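PDB 6E0S: MEM-A1 from Soil metagenome, which probably hydrolyses beta-lactam antibiotics with bound zinc, as a subclass B3 metallo-beta-lactamase. Local coordinates for residues Pro30-Val33 and Thr37-Val40; Thr177-Ala180 and Lys185-Ala188; Ala180-Lys185 and Leu253-Phe258. All coordinates share one frame; numbering follows the deposited sequence.

Contact 1 (Pro30-Val33 and Thr37-Val40); sequences PFAV and TYYV
Tyr39 meets Phe31 across the first beta hairpin of the chain, and its side chain makes the largest share of any residue. CB of Tyr39 lies over one face of the Phe31 ring, a CH-pi contact 3.6 Å from the centroid. The approach is shifted toward the rim, so the closest ring atom is Phe31 CZ, 3.4 Å from Tyr39 CB. Tyr39 CG also meets Phe31 CZ. Tyr39 CD2 lies 3.7 Å from Phe31 CE1. CG is anti to the backbone N (chi1 -170°), which sends the Tyr39 ring away from strand 31-33. The two ring planes are nearly parallel, at 8°, but offset so that little of one ring lies over the other. The tip leaves the hairpin: Tyr39 OH bonds Val42 O.

The backbones of Phe31 and Tyr39 form an antiparallel hydrogen-bonded pair. Tyr39 N gives the shorter bond, 2.8 Å to Phe31 O. Val33 N bonds Thr37 O nearer the turn. Ala32 and Tyr38 form the next, non-hydrogen-bonded pair on the other face. There Ala32 CB rests 3.7 Å from Tyr38 CE2.

The hairpin lies at the edge of the seven-stranded mixed sheet of the metallo-beta-lactamase fold. Strand 37-39 pairs onward with strand 48-50. Trp244 of helix 243-247 covers the Phe31 and Tyr39 side, while Pro30 and Val40 reach helix 66-76.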
loop_
_atom_site.group_PDB
_atom_site.type_symbol
_atom_site.label_atom_id
_atom_site.label_comp_id
_atom_site.label_asym_id
_atom_site.label_seq_id
_atom_site.Cartn_x
_atom_site.Cartn_y
_atom_site.Cartn_z
ATOM N N PRO A 30 12.693 -7.505 -9.619
ATOM C CA PRO A 30 12.535 -6.092 -9.259
ATOM C C PRO A 30 12.935 -5.184 -10.410
ATOM O O PRO A 30 13.620 -5.590 -11.356
ATOM C CB PRO A 30 13.481 -5.927 -8.064
ATOM C CG PRO A 30 14.531 -7.031 -8.246
ATOM C CD PRO A 30 13.766 -8.184 -8.858
ATOM N N PHE A 31 12.510 -3.934 -10.324
ATOM C CA PHE A 31 12.804 -2.995 -11.397
ATOM C C PHE A 31 12.725 -1.578 -10.875
ATOM O O PHE A 31 11.956 -1.277 -9.958
ATOM C CB PHE A 31 11.844 -3.141 -12.594
ATOM C CG PHE A 31 10.357 -3.229 -12.222
ATOM C CD1 PHE A 31 9.778 -4.460 -11.908
ATOM C CD2 PHE A 31 9.537 -2.100 -12.263
ATOM C CE1 PHE A 31 8.417 -4.536 -11.585
ATOM C CE2 PHE A 31 8.162 -2.179 -11.958
ATOM C CZ PHE A 31 7.610 -3.403 -11.618
ATOM N N ALA A 32 13.521 -0.705 -11.486
ATOM C CA ALA A 32 13.362 0.725 -11.286
ATOM C C ALA A 32 12.053 1.198 -11.889
ATOM O O ALA A 32 11.686 0.790 -12.996
ATOM C CB ALA A 32 14.517 1.483 -11.937
ATOM N N VAL A 33 11.359 2.090 -11.171
ATOM C CA VAL A 33 10.105 2.617 -11.687
ATOM C C VAL A 33 10.397 4.021 -12.216
ATOM O O VAL A 33 10.189 4.307 -13.396
ATOM C CB VAL A 33 8.988 2.613 -10.624
ATOM C CG1 VAL A 33 7.742 3.179 -11.194
ATOM C CG2 VAL A 33 8.728 1.150 -10.162
ATOM N N THR A 37 13.058 5.281 -7.068
ATOM C CA THR A 37 11.899 4.502 -6.633
ATOM C C THR A 37 11.883 3.174 -7.375
ATOM O O THR A 37 11.945 3.144 -8.614
ATOM C CB THR A 37 10.594 5.261 -6.895
ATOM O OG1 THR A 37 10.514 6.366 -5.994
ATOM C CG2 THR A 37 9.357 4.365 -6.638
ATOM N N TYR A 38 11.817 2.072 -6.622
ATOM C CA TYR A 38 11.897 0.745 -7.245
ATOM C C TYR A 38 10.702 -0.094 -6.822
ATOM O O TYR A 38 10.241 0.017 -5.691
ATOM C CB TYR A 38 13.183 0.016 -6.842
ATOM C CG TYR A 38 14.457 0.709 -7.265
ATOM C CD1 TYR A 38 14.948 1.806 -6.557
ATOM C CD2 TYR A 38 15.175 0.254 -8.357
ATOM C CE1 TYR A 38 16.138 2.449 -6.959
ATOM C CE2 TYR A 38 16.366 0.909 -8.780
ATOM C CZ TYR A 38 16.812 2.005 -8.056
ATOM O OH TYR A 38 17.962 2.627 -8.437
ATOM N N TYR A 39 10.237 -0.983 -7.708
ATOM C CA TYR A 39 9.388 -2.077 -7.257
ATOM C C TYR A 39 10.224 -3.241 -6.712
ATOM O O TYR A 39 11.104 -3.760 -7.405
ATOM C CB TYR A 39 8.512 -2.570 -8.409
ATOM C CG TYR A 39 7.415 -3.533 -7.994
ATOM C CD1 TYR A 39 6.132 -3.063 -7.638
ATOM C CD2 TYR A 39 7.645 -4.908 -7.979
ATOM C CE1 TYR A 39 5.103 -3.958 -7.278
ATOM C CE2 TYR A 39 6.619 -5.799 -7.623
ATOM C CZ TYR A 39 5.366 -5.303 -7.272
ATOM O OH TYR A 39 4.379 -6.175 -6.927
ATOM N N VAL A 40 9.903 -3.699 -5.495
ATOM C CA VAL A 40 10.645 -4.817 -4.886
ATOM C C VAL A 40 9.694 -5.872 -4.314
ATOM O O VAL A 40 10.106 -6.760 -3.545
ATOM C CB VAL A 40 11.612 -4.315 -3.793
ATOM C CG1 VAL A 40 12.753 -3.516 -4.396
ATOM C CG2 VAL A 40 10.857 -3.518 -2.712
#

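Contact 2 (Thr177-Ala180 and Lys185-Ala188); sequences TWRA and KSAA
Ala180 and Ala187 form the close-packed pair of this antiparallel beta hairpin. Two backbone bonds join them: Ala180 N to Ala187 O at 3.1 Å and Ala187 N to Ala180 O at 2.9 Å. Each carbonyl also receives a CA-H contact. Ser186 CA lies 3.1 Å from Ala180 O, and Arg179 CA approaches Ala187 O. The small methyl groups of Ala180 and Ala187 sit on the buried face, where Phe34 packs on both.

The other face is looser and leads to solvent. It carries Arg179 opposite Ala188, a non-hydrogen-bonded pair. Arg179 bends at chi3 (75°), which folds its guanidinium back over strand 185-188. One face of the group lies above the backbone at Ala187 C and Ala188 N. Arg179 NH1 comes 3.6 Å from Ala188 CB. At the edge, Arg179 NH2 gives a nearly straight bond of 2.8 Å to Ser186 OG, 174° at the hydrogen and almost exactly in the guanidinium plane. This bond belongs to one of two modelled Ser186 conformers and is to that extent doubtful. NH1 also has a long, weak ion pair with Asp229.

Strands 174-182 and 185-192 are neighbours within the five-stranded sheet. Strand 159-165 flanks the first and strand 232-235 the second. Trp178 packs on Met189 and Tyr191 of strand 185-192 and on Val48 and Ile50 of strand 48-50, bridging the two sheets.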
loop_
_atom_site.group_PDB
_atom_site.type_symbol
_atom_site.label_atom_id
_atom_site.label_comp_id
_atom_site.label_asym_id
_atom_site.label_seq_id
_atom_site.Cartn_x
_atom_site.Cartn_y
_atom_site.Cartn_z
ATOM N N THR A 177 2.095 9.366 -1.015
ATOM C CA THR A 177 2.446 10.119 -2.221
ATOM C C THR A 177 3.821 10.779 -2.067
ATOM O O THR A 177 4.235 11.167 -0.967
ATOM C CB THR A 177 1.402 11.188 -2.575
ATOM O OG1 THR A 177 1.380 12.174 -1.543
ATOM C CG2 THR A 177 -0.015 10.586 -2.708
ATOM N N TRP A 178 4.545 10.874 -3.183
ATOM C CA TRP A 178 5.866 11.502 -3.195
ATOM C C TRP A 178 6.203 11.847 -4.636
ATOM O O TRP A 178 5.500 11.460 -5.568
ATOM C CB TRP A 178 6.967 10.611 -2.574
ATOM C CG TRP A 178 7.296 9.324 -3.317
ATOM C CD1 TRP A 178 8.436 9.055 -4.019
ATOM C CD2 TRP A 178 6.509 8.122 -3.369
ATOM N NE1 TRP A 178 8.397 7.782 -4.527
ATOM C CE2 TRP A 178 7.219 7.192 -4.151
ATOM C CE3 TRP A 178 5.257 7.750 -2.855
ATOM C CZ2 TRP A 178 6.731 5.912 -4.420
ATOM C CZ3 TRP A 178 4.778 6.469 -3.127
ATOM C CH2 TRP A 178 5.510 5.571 -3.885
ATOM N N ARG A 179 7.273 12.609 -4.816
ATOM C CA ARG A 179 7.756 12.925 -6.155
ATOM C C ARG A 179 9.098 12.248 -6.358
ATOM O O ARG A 179 9.936 12.244 -5.450
ATOM C CB ARG A 179 7.902 14.448 -6.352
ATOM C CG ARG A 179 6.549 15.125 -6.406
ATOM C CD ARG A 179 6.622 16.530 -7.023
ATOM N NE ARG A 179 6.790 16.503 -8.470
ATOM C CZ ARG A 179 5.794 16.441 -9.360
ATOM N NH1 ARG A 179 4.524 16.411 -8.989
ATOM N NH2 ARG A 179 6.080 16.424 -10.641
ATOM N N ALA A 180 9.290 11.662 -7.543
ATOM C CA ALA A 180 10.556 11.076 -7.952
ATOM C C ALA A 180 11.072 11.875 -9.137
ATOM O O ALA A 180 10.295 12.549 -9.822
ATOM C CB ALA A 180 10.429 9.579 -8.315
ATOM N N LYS A 185 13.459 15.232 -15.218
ATOM C CA LYS A 185 12.022 15.027 -15.197
ATOM C C LYS A 185 11.595 14.646 -13.792
ATOM O O LYS A 185 12.386 14.124 -13.008
ATOM C CB LYS A 185 11.618 13.921 -16.176
ATOM C CG LYS A 185 11.974 14.261 -17.610
ATOM C CD LYS A 185 11.753 13.105 -18.578
ATOM C CE LYS A 185 11.795 13.637 -20.021
ATOM N NZ LYS A 185 12.178 12.599 -21.015
ATOM N N SER A 186 10.324 14.890 -13.492
ATOM C CA SER A 186 9.772 14.515 -12.205
ATOM C C SER A 186 8.397 13.909 -12.413
ATOM O O SER A 186 7.734 14.147 -13.425
ATOM C CB SER A 186 9.690 15.711 -11.241
ATOM O OG SER A 186 8.648 16.594 -11.612
ATOM N N ALA A 187 7.999 13.067 -11.467
ATOM C CA ALA A 187 6.729 12.361 -11.559
ATOM C C ALA A 187 6.076 12.328 -10.190
ATOM O O ALA A 187 6.747 12.007 -9.198
ATOM C CB ALA A 187 6.934 10.918 -12.054
ATOM N N ALA A 188 4.770 12.610 -10.144
ATOM C CA ALA A 188 3.999 12.423 -8.926
ATOM C C ALA A 188 3.677 10.929 -8.760
ATOM O O ALA A 188 2.964 10.339 -9.592
ATOM C CB ALA A 188 2.734 13.284 -8.965
#

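Contact 3 (Ala180-Lys185 and Leu253-Phe258); sequences ATENGK and LGSAAF
Glu182 and Ser255 join the tip of a beta hairpin to a short 3-10 turn at the surface. The hairpin closes with a type I' turn from Glu182 to Lys185. Its ends are bonded both ways, Glu182 N to Lys185 O and Lys185 N to Glu182 O. Asn183 and Gly184 occupy the two central positions with positive phi.

Both contact residues point their side chains at each other. Glu182 CG sits between its backbone N and carbonyl carbon (chi1 61°), and the chain runs extended beyond it. This carries the carboxylate across to the 3-10 segment 255-258. Ser255 has a similar first torsion (chi1 61°), and this rotation places OG on the side of Glu182 OE1. Ser255 OG donates to Glu182 OE1 at 2.7 Å. It does not come in flat: OG approaches from above the carboxylate plane, 55° out of it. The other oxygen of Glu182 has a different role. OE2 accepts a bond from Gly35 N, in the turn of the hairpin 31-39. The two oxygens thus have separate partners, which should limit rotation of the carboxylate.

Phe34 lies beside both Glu182 and Ser255 and fills in the contact from strand 31-34. The 3-10 segment follows helix 250-253, where Gly254 leaves the helical conformation with positive phi. The contact is small and lies at the surface. A water completes it, donating to Glu182 OE1 at 3.1 Å and accepting from Ser255 N at 2.9 Å.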
loop_
_atom_site.group_PDB
_atom_site.type_symbol
_atom_site.label_atom_id
_atom_site.label_comp_id
_atom_site.label_asym_id
_atom_site.label_seq_id
_atom_site.Cartn_x
_atom_site.Cartn_y
_atom_site.Cartn_z
ATOM N N ALA A 180 9.290 11.662 -7.543
ATOM C CA ALA A 180 10.556 11.076 -7.952
ATOM C C ALA A 180 11.072 11.875 -9.137
ATOM O O ALA A 180 10.295 12.549 -9.822
ATOM C CB ALA A 180 10.429 9.579 -8.315
ATOM N N THR A 181 12.392 11.832 -9.350
ATOM C CA THR A 181 13.047 12.653 -10.361
ATOM C C THR A 181 14.127 11.855 -11.069
ATOM O O THR A 181 14.828 11.046 -10.452
ATOM C CB THR A 181 13.690 13.941 -9.770
ATOM O OG1 THR A 181 14.667 13.575 -8.788
ATOM C CG2 THR A 181 12.650 14.845 -9.119
ATOM N N GLU A 182 14.277 12.096 -12.369
ATOM C CA GLU A 182 15.368 11.483 -13.116
ATOM C C GLU A 182 15.550 12.259 -14.403
ATOM O O GLU A 182 14.566 12.671 -15.006
ATOM C CB GLU A 182 15.121 9.988 -13.417
ATOM C CG GLU A 182 13.911 9.666 -14.257
ATOM C CD GLU A 182 13.892 8.207 -14.774
ATOM O OE1 GLU A 182 13.757 7.990 -16.000
ATOM O OE2 GLU A 182 13.966 7.273 -13.952
ATOM N N ASN A 183 16.805 12.473 -14.801
ATOM C CA ASN A 183 17.127 13.057 -16.115
ATOM C C ASN A 183 16.384 14.379 -16.373
ATOM O O ASN A 183 15.973 14.677 -17.505
ATOM C CB ASN A 183 16.827 12.040 -17.226
ATOM C CG ASN A 183 17.457 12.410 -18.572
ATOM O OD1 ASN A 183 18.445 13.153 -18.643
ATOM N ND2 ASN A 183 16.881 11.880 -19.651
ATOM N N GLY A 184 16.222 15.194 -15.322
ATOM C CA GLY A 184 15.544 16.473 -15.452
ATOM C C GLY A 184 14.033 16.404 -15.439
ATOM O O GLY A 184 13.379 17.430 -15.653
ATOM N N LYS A 185 13.459 15.232 -15.218
ATOM C CA LYS A 185 12.022 15.027 -15.197
ATOM C C LYS A 185 11.595 14.646 -13.792
ATOM O O LYS A 185 12.386 14.124 -13.008
ATOM C CB LYS A 185 11.618 13.921 -16.176
ATOM C CG LYS A 185 11.974 14.261 -17.610
ATOM C CD LYS A 185 11.753 13.105 -18.578
ATOM C CE LYS A 185 11.795 13.637 -20.021
ATOM N NZ LYS A 185 12.178 12.599 -21.015
ATOM N N LEU A 253 9.692 1.950 -23.891
ATOM C CA LEU A 253 9.457 3.338 -23.514
ATOM C C LEU A 253 10.312 3.830 -22.356
ATOM O O LEU A 253 10.304 5.036 -22.072
ATOM C CB LEU A 253 7.970 3.553 -23.157
ATOM C CG LEU A 253 6.959 3.260 -24.264
ATOM C CD1 LEU A 253 5.511 3.442 -23.802
ATOM C CD2 LEU A 253 7.231 4.095 -25.512
ATOM N N GLY A 254 11.022 2.948 -21.666
ATOM C CA GLY A 254 11.721 3.394 -20.481
ATOM C C GLY A 254 10.740 3.707 -19.365
ATOM O O GLY A 254 9.637 3.144 -19.269
ATOM N N SER A 255 11.131 4.651 -18.520
ATOM C CA SER A 255 10.322 4.923 -17.343
ATOM C C SER A 255 9.000 5.589 -17.702
ATOM O O SER A 255 8.066 5.547 -16.897
ATOM C CB SER A 255 11.090 5.795 -16.359
ATOM O OG SER A 255 11.398 7.033 -16.987
ATOM N N ALA A 256 8.907 6.219 -18.880
ATOM C CA ALA A 256 7.626 6.778 -19.307
ATOM C C ALA A 256 6.536 5.707 -19.445
ATOM O O ALA A 256 5.349 6.047 -19.433
ATOM C CB ALA A 256 7.796 7.515 -20.633
ATOM N N ALA A 257 6.905 4.428 -19.582
ATOM C CA ALA A 257 5.893 3.375 -19.620
ATOM C C ALA A 257 4.989 3.426 -18.400
ATOM O O ALA A 257 3.818 3.042 -18.476
ATOM C CB ALA A 257 6.554 2.005 -19.708
ATOM N N PHE A 258 5.515 3.890 -17.268
ATOM C CA PHE A 258 4.750 3.883 -16.029
ATOM C C PHE A 258 3.836 5.078 -15.895
ATOM O O PHE A 258 2.948 5.052 -15.033
ATOM C CB PHE A 258 5.699 3.819 -14.821
ATOM C CG PHE A 258 6.503 2.560 -14.783
ATOM C CD1 PHE A 258 5.901 1.364 -14.434
ATOM C CD2 PHE A 258 7.845 2.560 -15.106
ATOM C CE1 PHE A 258 6.645 0.182 -14.403
ATOM C CE2 PHE A 258 8.584 1.393 -15.083
ATOM C CZ PHE A 258 7.974 0.198 -14.742
HETATM O O HOH W 1 13.753 5.610 -17.940
#

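From the N terminus, contact 1 closes first, as the tight hairpin of strands 31-34 and 37-39 at the edge of the seven-stranded sheet. Contact 2 follows in series and closes a second hairpin, in the five-stranded sheet. Contact 3 starts from the tip of that hairpin, sharing Ala180 and Lys185 with it, and closes a much longer loop that ends after helix 250-253. Contacts 2 and 3 cross along the chain, because Glu182 sits in the loop that contact 2 closes and Ser255 lies well beyond it; none nests in another. All three touch. Thr37 OG1 and Trp178 NE1 probably bond, linking the two sheets. Phe258 packs on Phe31, bringing contact 3 against the first hairpin.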